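Acetoacetate decarboxylase (PDB 5UPB) is an acetoacetate decarboxylase-like enzyme that probably handles oxo-acid substrates through a Schiff base, as its decarboxylating relatives do. Local coordinates at residues H5-T8 / A13-V16; A171-S176 / I212-P217; F156-L161 / P225-E230; A60-S65 / A70-N75. All coordinates share one frame; numbering follows the deposited sequence.

Contact 1. Residues H5-T8 / A13-V16; sequences HFLT and ASLV
Residues 5-8 and 13-16 run in roughly opposite directions, with the CA atoms of Phe6 and Ser14 4.7 Å apart, and are joined by two backbone hydrogen bonds. Leu15 N gives to His5 O at 2.9 Å with a nearly straight N-H...O angle of 170°; Phe6 N gives to Ala13 O at 3.1 Å, more bent at 139°. The arrangement is an irregular, hairpin-like turn in the N-terminal arm that precedes strand 21-34. The peptide bond before Phe6 is cis, which puts the C=O of His5 and the N-H of Phe6 on the same side of the amide, so that it bonds to Leu15 N and Ala13 O, the neighbours of Ser14. Ala13 O also accepts from Lys122 NZ of the second subunit, so two donors share this carbonyl.

Among the side chains, the methyl of Ala13 points toward 5-8: its CB meets Phe6 CB at 3.9 Å and Thr8 CG2 at 4.0 Å. Phe6 has CG opposite its carbonyl carbon (chi1 -53°), and beyond CB the ring leads away from 13-16 to stack with Phe102 of the second subunit, while His5 meets Trp115 of that subunit edge-to-face. The hydroxyls serve the arm itself, Thr8 OG1 bonding to Gly11 N and Ser14 OG to Thr4 O. Leu15 follows its backbone bond with a looser approach, its CB lying 3.7 Å from His5 O.

Contact 2. Residues A171-S176 / I212-P217; sequences AGDLRS and IWAGEP
A short 3-10 turn, residues 171-173, lies over one face of strand 206-221 in the beta framework of this acetoacetate decarboxylase-like fold. The turn is evidenced by a backbone bond from Leu174 N to Ala171 O of 3.1 Å. Its CA atoms keep a layer's distance from the strand: Asp173 and Ala214, at 7.0 Å, are a nearest pair, a separation that leaves the joining to side chains.

Ile212 does most of the reaching. Its CB points toward the turn, and an extended second torsion (chi2 167°) carries CD1 to within 3.7 Å of Ala171 N. The same methyl meets Leu174 CD1 tip to tip at 4.1 Å, two branched chains approaching end on. Further along the strand, Ala214 CB stands 4.3 Å from the carboxylate carbon CG of Asp173, a methyl resting loosely beside a charged group. That carboxylate is engaged elsewhere: OD1 forms a salt bridge with Arg167, and OD2 accepts from Asp170 N, which fixes its rotation and ties the turn to the chain leaving strand 156-166.

Backbone bonds link Ile212 with Gly169 and Ala214 with Arg167, so the chain entering the turn is itself paired with the strand beneath. On strand 235-249, Val241 and Tyr243 pack against Ile212, whereas Leu174 leans on Tyr31 of strand 21-34.

Contact 3. Residues F156-L161 / P225-E230; sequences FTLFRL and PDEALE
Phe156 meets Pro225 through a graded approach that can be followed outward from CB, which points toward 225-230. The ring atoms CD1 and CD2 of Phe156 both lie 4.1 Å from Pro225 CD, CE1 and CE2 both come to 3.6 Å, and CZ closes to 3.3 Å from the same carbon. Pro225 CD therefore sits over one face, displaced toward the CZ end, and makes a CH-pi contact 22° off the ring normal. Replacing Phe156 by an alanine would probably strip Pro225 CD of its aromatic face and leave a gap beside Arg74 of the second subunit and Arg160 of the third, which pack on this side chain.

Two residues on, strand 156-166 carries a classic beta bulge, in which Leu158 and Phe159 both face Cys151 of strand 146-153. Leu158 CD2 touches Glu227 CG at 3.7 Å, the two side chains crossing obliquely. Glu227 is bent at chi2 (-73°), and its carboxylate is taken up by other strands: OE1 in a salt bridge with Lys122 and OE2 in a hydrogen bond from Trp104 NE1. From the loop, Leu229 also reaches the strand: its CD1 lies 3.9 Å from Leu158 CD2. That same Leu229 methyl also presses on the strand backbone, 3.5 Å from Leu158 O.

Contact 4. Residues A60-S65 / A70-N75; sequences AFQSTS and AAMLRN
Gln62 and Met72 touch through van der Waals contact, and one methyl does all of it. Met72 CE approaches Gln62 NE2 to 3.5 Å and Gln62 CD to 3.8 Å. It lies above the plane of the amide rather than beside it, and the two side chains cross at about a right angle. The same CE is 4.2 Å from Thr64 OG1. The methyl gets there because Met72 runs extended from the backbone and then folds at its last torsion, chi3 -8°, an almost eclipsed and presumably strained value.

Hydrogen bonds hold the amide that the methyl covers. Gln62 NE2 gives to Thr64 OG1 at 2.9 Å and 167°, with the hydroxyl oxygen in the amide plane. Gln62 OE1 accepts from His132 N and Asn135 ND2 of the fourth subunit, so both ends of the amide are engaged. An alanine in place of Gln62 would probably leave these two donors of the fourth subunit without their acceptor and Met72 CE without its flat support.

Backbone bonds shape the other segment: Leu73 N to Ala70 O at 3.2 Å and Asn75 N to Ala71 O at 3.0 Å curl 70-75 into a compact turn in the loop between strands 53-65 and 80-92. This turn directs Met72 toward strand 53-65, where Arg130 of the fourth subunit packs on both Gln62 and Met72. The chemistry implies a buried amide with Thr64 OG1 in its plane on the NE2 side, two donors of the fourth subunit at OE1, and a methyl over one face.

Overall arrangement
From the N terminus, contact 1 closes a short loop in the arm before strand 21-34. Contact 4 follows in series, folding the loop after strand 53-65 back on that strand; its centre is about 17 Å from that of contact 1. Contact 3 then spans a much longer length of chain, from strand 156-166 to the loop before strand 235-249, and contact 2 is nested inside it, the nearest atoms of the two about 7 Å apart on the paired strands 156-166 and 206-221. Contacts 1, 3 and 4 also meet between subunits: Phe6 packs on Glu227 of the second subunit, and Arg74 O accepts from Arg160 of the fourth.

Contact 1. Residues H5-T8 / A13-V16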
loop_
_atom_site.group_PDB
_atom_site.type_symbol
_atom_site.label_atom_id
_atom_site.label_comp_id
_atom_site.label_asym_id
_atom_site.label_seq_id
_atom_site.Cartn_x
_atom_site.Cartn_y
_atom_site.Cartn_z
ATOM N N HIS A 5 21.934 -8.116 2.118
ATOM C CA HIS A 5 21.083 -8.820 1.164
ATOM C C HIS A 5 20.392 -7.808 0.256
ATOM O O HIS A 5 20.051 -6.703 0.699
ATOM C CB HIS A 5 19.968 -9.632 1.852
ATOM C CG HIS A 5 20.427 -10.602 2.897
ATOM N ND1 HIS A 5 21.279 -11.647 2.623
ATOM C CD2 HIS A 5 20.103 -10.712 4.212
ATOM C CE1 HIS A 5 21.479 -12.351 3.725
ATOM N NE2 HIS A 5 20.777 -11.807 4.706
ATOM N N PHE A 6 20.145 -8.178 -1.006
ATOM C CA PHE A 6 20.650 -9.412 -1.653
ATOM C C PHE A 6 22.118 -9.265 -2.058
ATOM O O PHE A 6 22.471 -8.360 -2.827
ATOM C CB PHE A 6 19.832 -9.759 -2.907
ATOM C CG PHE A 6 18.330 -9.840 -2.681
ATOM C CD1 PHE A 6 17.809 -10.288 -1.481
ATOM C CD2 PHE A 6 17.453 -9.456 -3.689
ATOM C CE1 PHE A 6 16.439 -10.350 -1.270
ATOM C CE2 PHE A 6 16.073 -9.518 -3.493
ATOM C CZ PHE A 6 15.566 -9.970 -2.273
ATOM N N LEU A 7 22.975 -10.154 -1.569
ATOM C CA LEU A 7 24.398 -10.107 -1.907
ATOM C C LEU A 7 24.646 -10.738 -3.276
ATOM O O LEU A 7 24.389 -11.931 -3.482
ATOM C CB LEU A 7 25.221 -10.818 -0.833
ATOM C CG LEU A 7 25.208 -10.188 0.557
ATOM C CD1 LEU A 7 25.879 -11.098 1.556
ATOM C CD2 LEU A 7 25.906 -8.813 0.504
ATOM N N THR A 8 25.151 -9.944 -4.205
ATOM C CA THR A 8 25.497 -10.417 -5.536
ATOM C C THR A 8 26.838 -9.798 -5.887
ATOM O O THR A 8 27.228 -8.783 -5.296
ATOM C CB THR A 8 24.444 -10.045 -6.594
ATOM O OG1 THR A 8 24.616 -8.676 -7.002
ATOM C CG2 THR A 8 23.042 -10.211 -6.052
ATOM N N ALA A 13 21.911 -5.266 -6.004
ATOM C CA ALA A 13 20.681 -5.718 -5.382
ATOM C C ALA A 13 20.707 -5.592 -3.865
ATOM O O ALA A 13 19.781 -6.070 -3.214
ATOM C CB ALA A 13 20.387 -7.170 -5.788
ATOM N N SER A 14 21.748 -4.993 -3.284
ATOM C CA SER A 14 21.790 -4.821 -1.837
ATOM C C SER A 14 20.803 -3.741 -1.428
ATOM O O SER A 14 20.711 -2.693 -2.067
ATOM C CB SER A 14 23.200 -4.432 -1.355
ATOM O OG SER A 14 24.117 -5.512 -1.394
ATOM N N LEU A 15 20.065 -3.984 -0.342
ATOM C CA LEU A 15 19.179 -2.946 0.187
ATOM C C LEU A 15 19.953 -1.711 0.587
ATOM O O LEU A 15 19.479 -0.586 0.414
ATOM C CB LEU A 15 18.426 -3.440 1.410
ATOM C CG LEU A 15 17.085 -4.104 1.311
ATOM C CD1 LEU A 15 16.623 -4.386 2.757
ATOM C CD2 LEU A 15 16.073 -3.287 0.558
ATOM N N VAL A 16 21.114 -1.914 1.199
ATOM C CA VAL A 16 21.885 -0.857 1.828
ATOM C C VAL A 16 23.340 -1.070 1.436
ATOM O O VAL A 16 23.787 -2.214 1.300
ATOM C CB VAL A 16 21.704 -0.891 3.369
ATOM C CG1 VAL A 16 22.556 0.165 4.015
ATOM C CG2 VAL A 16 20.230 -0.702 3.744
#

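Contact 2. Residues A171-S176 / I212-P217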
loop_
_atom_site.group_PDB
_atom_site.type_symbol
_atom_site.label_atom_id
_atom_site.label_comp_id
_atom_site.label_asym_id
_atom_site.label_seq_id
_atom_site.Cartn_x
_atom_site.Cartn_y
_atom_site.Cartn_z
ATOM N N ALA A 171 16.082 28.352 15.797
ATOM C CA ALA A 171 16.676 27.181 16.437
ATOM C C ALA A 171 16.337 27.129 17.929
ATOM O O ALA A 171 16.432 26.061 18.549
ATOM C CB ALA A 171 18.188 27.154 16.221
ATOM N N GLY A 172 15.990 28.259 18.518
ATOM C CA GLY A 172 15.454 28.275 19.874
ATOM C C GLY A 172 14.245 27.383 20.084
ATOM O O GLY A 172 13.904 27.065 21.226
ATOM N N ASP A 173 13.479 27.129 19.022
ATOM C CA ASP A 173 12.267 26.329 19.093
ATOM C C ASP A 173 12.523 24.834 18.938
ATOM O O ASP A 173 11.578 24.048 19.047
ATOM C CB ASP A 173 11.275 26.830 18.046
ATOM C CG ASP A 173 10.898 28.293 18.277
ATOM O OD1 ASP A 173 10.470 28.609 19.413
ATOM O OD2 ASP A 173 10.981 29.107 17.326
ATOM N N LEU A 174 13.765 24.424 18.684
ATOM C CA LEU A 174 14.137 23.022 18.610
ATOM C C LEU A 174 14.797 22.616 19.912
ATOM O O LEU A 174 15.478 23.409 20.553
ATOM C CB LEU A 174 15.102 22.779 17.460
ATOM C CG LEU A 174 14.640 23.387 16.131
ATOM C CD1 LEU A 174 15.656 23.158 15.028
ATOM C CD2 LEU A 174 13.300 22.812 15.739
ATOM N N ARG A 175 14.599 21.373 20.307
ATOM C CA ARG A 175 15.286 20.847 21.482
ATOM C C ARG A 175 16.392 19.898 21.039
ATOM O O ARG A 175 16.282 18.673 21.107
ATOM C CB ARG A 175 14.290 20.199 22.439
ATOM C CG ARG A 175 13.306 21.168 23.129
ATOM C CD ARG A 175 12.319 21.874 22.245
ATOM N NE ARG A 175 11.367 22.640 23.056
ATOM C CZ ARG A 175 10.587 23.628 22.617
ATOM N NH1 ARG A 175 10.597 24.015 21.342
ATOM N NH2 ARG A 175 9.769 24.225 23.468
ATOM N N SER A 176 17.484 20.510 20.604
ATOM C CA SER A 176 18.605 19.811 19.999
ATOM C C SER A 176 19.465 19.121 21.050
ATOM O O SER A 176 19.906 19.742 22.029
ATOM C CB SER A 176 19.455 20.793 19.201
ATOM O OG SER A 176 20.074 21.729 20.074
ATOM N N ILE A 212 11.774 27.367 9.860
ATOM C CA ILE A 212 11.179 26.924 11.111
ATOM C C ILE A 212 9.942 27.759 11.422
ATOM O O ILE A 212 9.963 29.010 11.324
ATOM C CB ILE A 212 12.201 27.025 12.251
ATOM C CG1 ILE A 212 13.452 26.235 11.909
ATOM C CG2 ILE A 212 11.615 26.529 13.539
ATOM C CD1 ILE A 212 14.643 26.551 12.865
ATOM N N TRP A 213 8.861 27.064 11.799
ATOM C CA TRP A 213 7.606 27.673 12.235
ATOM C C TRP A 213 7.134 27.009 13.518
ATOM O O TRP A 213 7.146 25.783 13.632
ATOM C CB TRP A 213 6.526 27.546 11.165
ATOM C CG TRP A 213 6.931 28.188 9.856
ATOM C CD1 TRP A 213 7.685 27.623 8.872
ATOM C CD2 TRP A 213 6.597 29.500 9.400
ATOM N NE1 TRP A 213 7.861 28.513 7.836
ATOM C CE2 TRP A 213 7.185 29.664 8.125
ATOM C CE3 TRP A 213 5.873 30.559 9.950
ATOM C CZ2 TRP A 213 7.090 30.856 7.398
ATOM C CZ3 TRP A 213 5.768 31.746 9.213
ATOM C CH2 TRP A 213 6.355 31.872 7.950
ATOM N N ALA A 214 6.711 27.811 14.480
ATOM C CA ALA A 214 6.218 27.326 15.759
ATOM C C ALA A 214 4.707 27.487 15.792
ATOM O O ALA A 214 4.127 28.259 15.033
ATOM C CB ALA A 214 6.848 28.091 16.935
ATOM N N GLY A 215 4.058 26.779 16.700
ATOM C CA GLY A 215 2.616 26.915 16.754
ATOM C C GLY A 215 2.013 26.058 17.826
ATOM O O GLY A 215 2.692 25.597 18.743
ATOM N N GLU A 216 0.695 25.941 17.744
ATOM C CA GLU A 216 -0.061 25.231 18.747
ATOM C C GLU A 216 -0.105 23.762 18.351
ATOM O O GLU A 216 -0.602 23.450 17.269
ATOM C CB GLU A 216 -1.473 25.770 18.859
ATOM C CG GLU A 216 -2.277 25.097 19.967
ATOM C CD GLU A 216 -3.752 25.435 19.922
ATOM O OE1 GLU A 216 -4.194 26.048 18.930
ATOM O OE2 GLU A 216 -4.474 25.070 20.872
ATOM N N PRO A 217 0.475 22.859 19.128
ATOM C CA PRO A 217 0.546 21.455 18.719
ATOM C C PRO A 217 -0.647 20.638 19.174
ATOM O O PRO A 217 -1.375 20.994 20.095
ATOM C CB PRO A 217 1.802 20.947 19.427
ATOM C CG PRO A 217 1.836 21.751 20.708
ATOM C CD PRO A 217 1.307 23.135 20.317
#

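Contact 3. Residues F156-L161 / P225-E230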
loop_
_atom_site.group_PDB
_atom_site.type_symbol
_atom_site.label_atom_id
_atom_site.label_comp_id
_atom_site.label_asym_id
_atom_site.label_seq_id
_atom_site.Cartn_x
_atom_site.Cartn_y
_atom_site.Cartn_z
ATOM N N PHE A 156 -4.040 -0.261 12.669
ATOM C CA PHE A 156 -4.201 0.509 13.890
ATOM C C PHE A 156 -3.563 1.885 13.726
ATOM O O PHE A 156 -2.388 1.990 13.373
ATOM C CB PHE A 156 -3.558 -0.186 15.079
ATOM C CG PHE A 156 -4.081 -1.593 15.325
ATOM C CD1 PHE A 156 -5.259 -1.798 15.995
ATOM C CD2 PHE A 156 -3.381 -2.690 14.839
ATOM C CE1 PHE A 156 -5.736 -3.084 16.201
ATOM C CE2 PHE A 156 -3.850 -3.977 15.048
ATOM C CZ PHE A 156 -5.025 -4.180 15.707
ATOM N N THR A 157 -4.318 2.927 14.033
ATOM C CA THR A 157 -3.697 4.237 14.183
ATOM C C THR A 157 -2.667 4.170 15.305
ATOM O O THR A 157 -2.970 3.754 16.426
ATOM C CB THR A 157 -4.742 5.285 14.530
ATOM O OG1 THR A 157 -5.827 5.228 13.581
ATOM C CG2 THR A 157 -4.072 6.656 14.490
ATOM N N LEU A 158 -1.448 4.595 15.009
ATOM C CA LEU A 158 -0.397 4.622 16.020
ATOM C C LEU A 158 -0.370 5.968 16.739
ATOM O O LEU A 158 -0.496 6.028 17.969
ATOM C CB LEU A 158 0.950 4.353 15.361
ATOM C CG LEU A 158 1.049 2.985 14.653
ATOM C CD1 LEU A 158 2.234 3.029 13.683
ATOM C CD2 LEU A 158 1.161 1.881 15.673
ATOM N N PHE A 159 -0.180 7.056 15.995
ATOM C CA PHE A 159 -0.420 8.367 16.588
ATOM C C PHE A 159 -0.700 9.388 15.501
ATOM O O PHE A 159 -0.510 9.131 14.309
ATOM C CB PHE A 159 0.735 8.815 17.498
ATOM C CG PHE A 159 2.051 9.081 16.812
ATOM C CD1 PHE A 159 2.378 10.361 16.345
ATOM C CD2 PHE A 159 3.000 8.072 16.689
ATOM C CE1 PHE A 159 3.615 10.616 15.754
ATOM C CE2 PHE A 159 4.237 8.321 16.090
ATOM C CZ PHE A 159 4.545 9.621 15.632
ATOM N N ARG A 160 -1.311 10.489 15.929
ATOM C CA ARG A 160 -1.592 11.628 15.076
ATOM C C ARG A 160 -0.909 12.854 15.670
ATOM O O ARG A 160 -0.859 12.996 16.890
ATOM C CB ARG A 160 -3.082 11.919 14.977
ATOM C CG ARG A 160 -3.931 10.710 14.676
ATOM C CD ARG A 160 -5.376 10.972 15.058
ATOM N NE ARG A 160 -5.981 12.023 14.241
ATOM C CZ ARG A 160 -7.125 12.617 14.553
ATOM N NH1 ARG A 160 -7.771 12.289 15.671
ATOM N NH2 ARG A 160 -7.621 13.539 13.751
ATOM N N LEU A 161 -0.385 13.711 14.805
ATOM C CA LEU A 161 0.260 14.966 15.190
ATOM C C LEU A 161 -0.271 16.085 14.321
ATOM O O LEU A 161 -0.608 15.876 13.151
ATOM C CB LEU A 161 1.759 14.987 14.968
ATOM C CG LEU A 161 2.712 14.114 15.732
ATOM C CD1 LEU A 161 4.115 14.551 15.319
ATOM C CD2 LEU A 161 2.475 14.252 17.221
ATOM N N PRO A 225 -2.419 -3.985 19.681
ATOM C CA PRO A 225 -2.034 -5.171 20.468
ATOM C C PRO A 225 -0.555 -5.522 20.354
ATOM O O PRO A 225 -0.042 -6.189 21.258
ATOM C CB PRO A 225 -2.925 -6.280 19.898
ATOM C CG PRO A 225 -3.285 -5.825 18.501
ATOM C CD PRO A 225 -3.342 -4.295 18.580
ATOM N N ASP A 226 0.148 -5.090 19.291
ATOM C CA ASP A 226 1.568 -5.399 19.088
ATOM C C ASP A 226 2.466 -4.157 19.185
ATOM O O ASP A 226 3.575 -4.120 18.636
ATOM C CB ASP A 226 1.769 -6.130 17.751
ATOM C CG ASP A 226 1.182 -5.391 16.549
ATOM O OD1 ASP A 226 0.584 -4.304 16.726
ATOM O OD2 ASP A 226 1.293 -5.930 15.424
ATOM N N GLU A 227 2.014 -3.137 19.904
ATOM C CA GLU A 227 2.804 -1.936 20.155
ATOM C C GLU A 227 2.701 -1.622 21.632
ATOM O O GLU A 227 1.865 -2.181 22.338
ATOM C CB GLU A 227 2.299 -0.737 19.352
ATOM C CG GLU A 227 2.233 -0.956 17.860
ATOM C CD GLU A 227 3.605 -0.964 17.215
ATOM O OE1 GLU A 227 4.624 -0.908 17.956
ATOM O OE2 GLU A 227 3.675 -1.011 15.960
ATOM N N ALA A 228 3.484 -0.659 22.085
ATOM C CA ALA A 228 3.474 -0.265 23.486
ATOM C C ALA A 228 3.345 1.245 23.606
ATOM O O ALA A 228 4.065 1.889 24.374
ATOM C CB ALA A 228 4.731 -0.736 24.216
ATOM N N LEU A 229 2.396 1.813 22.852
ATOM C CA LEU A 229 2.211 3.255 22.772
ATOM C C LEU A 229 1.800 3.840 24.109
ATOM O O LEU A 229 2.060 5.014 24.362
ATOM C CB LEU A 229 1.163 3.578 21.710
ATOM C CG LEU A 229 1.600 3.194 20.303
ATOM C CD1 LEU A 229 0.403 2.939 19.377
ATOM C CD2 LEU A 229 2.474 4.301 19.755
ATOM N N GLU A 230 1.180 3.034 24.973
ATOM C CA GLU A 230 0.759 3.507 26.282
ATOM C C GLU A 230 1.937 4.024 27.109
ATOM O O GLU A 230 1.716 4.751 28.078
ATOM C CB GLU A 230 0.024 2.385 27.030
ATOM C CG GLU A 230 -1.383 2.097 26.465
ATOM C CD GLU A 230 -1.380 1.290 25.137
ATOM O OE1 GLU A 230 -0.350 0.654 24.791
ATOM O OE2 GLU A 230 -2.422 1.298 24.434
#

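Contact 4. Residues A60-S65 / A70-N75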
loop_
_atom_site.group_PDB
_atom_site.type_symbol
_atom_site.label_atom_id
_atom_site.label_comp_id
_atom_site.label_asym_id
_atom_site.label_seq_id
_atom_site.Cartn_x
_atom_site.Cartn_y
_atom_site.Cartn_z
ATOM N N ALA A 60 8.849 13.686 6.106
ATOM C CA ALA A 60 9.044 13.243 4.727
ATOM C C ALA A 60 10.504 13.429 4.360
ATOM O O ALA A 60 11.011 14.567 4.358
ATOM C CB ALA A 60 8.113 14.028 3.787
ATOM N N PHE A 61 11.175 12.316 4.058
ATOM C CA PHE A 61 12.616 12.258 3.889
ATOM C C PHE A 61 12.983 11.934 2.453
ATOM O O PHE A 61 12.286 11.198 1.748
ATOM C CB PHE A 61 13.257 11.199 4.817
ATOM C CG PHE A 61 13.160 11.509 6.258
ATOM C CD1 PHE A 61 11.975 11.306 6.941
ATOM C CD2 PHE A 61 14.241 12.048 6.936
ATOM C CE1 PHE A 61 11.876 11.644 8.319
ATOM C CE2 PHE A 61 14.140 12.382 8.275
ATOM C CZ PHE A 61 12.951 12.180 8.957
ATOM N N GLN A 62 14.127 12.457 2.053
ATOM C CA GLN A 62 14.707 12.192 0.739
ATOM C C GLN A 62 16.199 11.935 0.929
ATOM O O GLN A 62 16.951 12.840 1.343
ATOM C CB GLN A 62 14.435 13.370 -0.192
ATOM C CG GLN A 62 14.768 13.108 -1.655
ATOM C CD GLN A 62 16.239 13.287 -1.937
ATOM O OE1 GLN A 62 16.775 14.392 -1.890
ATOM N NE2 GLN A 62 16.910 12.200 -2.192
ATOM N N SER A 63 16.648 10.708 0.655
ATOM C CA SER A 63 18.035 10.324 0.892
ATOM C C SER A 63 18.737 9.994 -0.424
ATOM O O SER A 63 18.105 9.595 -1.413
ATOM C CB SER A 63 18.125 9.133 1.848
ATOM O OG SER A 63 17.525 8.004 1.245
ATOM N N THR A 64 20.047 10.238 -0.438
ATOM C CA THR A 64 20.898 10.068 -1.611
ATOM C C THR A 64 22.270 9.552 -1.207
ATOM O O THR A 64 22.928 10.127 -0.331
ATOM C CB THR A 64 21.068 11.385 -2.351
ATOM O OG1 THR A 64 19.782 11.898 -2.677
ATOM C CG2 THR A 64 21.869 11.202 -3.611
ATOM N N SER A 65 22.742 8.542 -1.932
ATOM C CA SER A 65 24.073 7.990 -1.727
ATOM C C SER A 65 25.102 8.867 -2.417
ATOM O O SER A 65 24.923 9.271 -3.572
ATOM C CB SER A 65 24.158 6.571 -2.298
ATOM O OG SER A 65 25.473 6.060 -2.249
ATOM N N ALA A 70 22.913 10.040 -8.583
ATOM C CA ALA A 70 21.868 10.174 -9.584
ATOM C C ALA A 70 20.868 9.018 -9.588
ATOM O O ALA A 70 20.098 8.883 -10.535
ATOM C CB ALA A 70 22.498 10.288 -10.970
ATOM N N ALA A 71 20.841 8.205 -8.533
ATOM C CA ALA A 71 19.977 7.023 -8.528
ATOM C C ALA A 71 18.492 7.381 -8.616
ATOM O O ALA A 71 17.675 6.578 -9.089
ATOM C CB ALA A 71 20.236 6.219 -7.248
ATOM N N MET A 72 18.127 8.567 -8.133
ATOM C CA MET A 72 16.739 9.011 -8.131
ATOM C C MET A 72 16.133 9.064 -9.538
ATOM O O MET A 72 14.907 8.983 -9.683
ATOM C CB MET A 72 16.664 10.374 -7.459
ATOM C CG MET A 72 15.452 11.183 -7.759
ATOM S SD MET A 72 15.437 12.741 -6.778
ATOM C CE MET A 72 16.803 12.563 -5.626
ATOM N N LEU A 73 16.953 9.258 -10.567
ATOM C CA LEU A 73 16.447 9.381 -11.936
ATOM C C LEU A 73 15.720 8.111 -12.388
ATOM O O LEU A 73 14.654 8.173 -13.022
ATOM C CB LEU A 73 17.611 9.679 -12.867
ATOM C CG LEU A 73 17.351 9.806 -14.380
ATOM C CD1 LEU A 73 16.518 11.070 -14.670
ATOM C CD2 LEU A 73 18.687 9.853 -15.166
ATOM N N ARG A 74 16.300 6.958 -12.084
ATOM C CA ARG A 74 15.807 5.649 -12.518
ATOM C C ARG A 74 15.076 4.874 -11.433
ATOM O O ARG A 74 14.378 3.899 -11.749
ATOM C CB ARG A 74 16.971 4.773 -12.981
ATOM C CG ARG A 74 17.607 5.169 -14.324
ATOM C CD ARG A 74 18.827 4.297 -14.601
ATOM N NE ARG A 74 19.527 4.669 -15.827
ATOM C CZ ARG A 74 19.134 4.301 -17.046
ATOM N NH1 ARG A 74 18.050 3.547 -17.203
ATOM N NH2 ARG A 74 19.829 4.675 -18.109
ATOM N N ASN A 75 15.235 5.275 -10.177
ATOM C CA ASN A 75 14.667 4.560 -9.038
ATOM C C ASN A 75 14.140 5.562 -8.030
ATOM O O ASN A 75 14.639 5.664 -6.907
ATOM C CB ASN A 75 15.692 3.635 -8.412
ATOM C CG ASN A 75 15.035 2.648 -7.437
ATOM O OD1 ASN A 75 13.821 2.649 -7.308
ATOM N ND2 ASN A 75 15.834 1.945 -6.669
#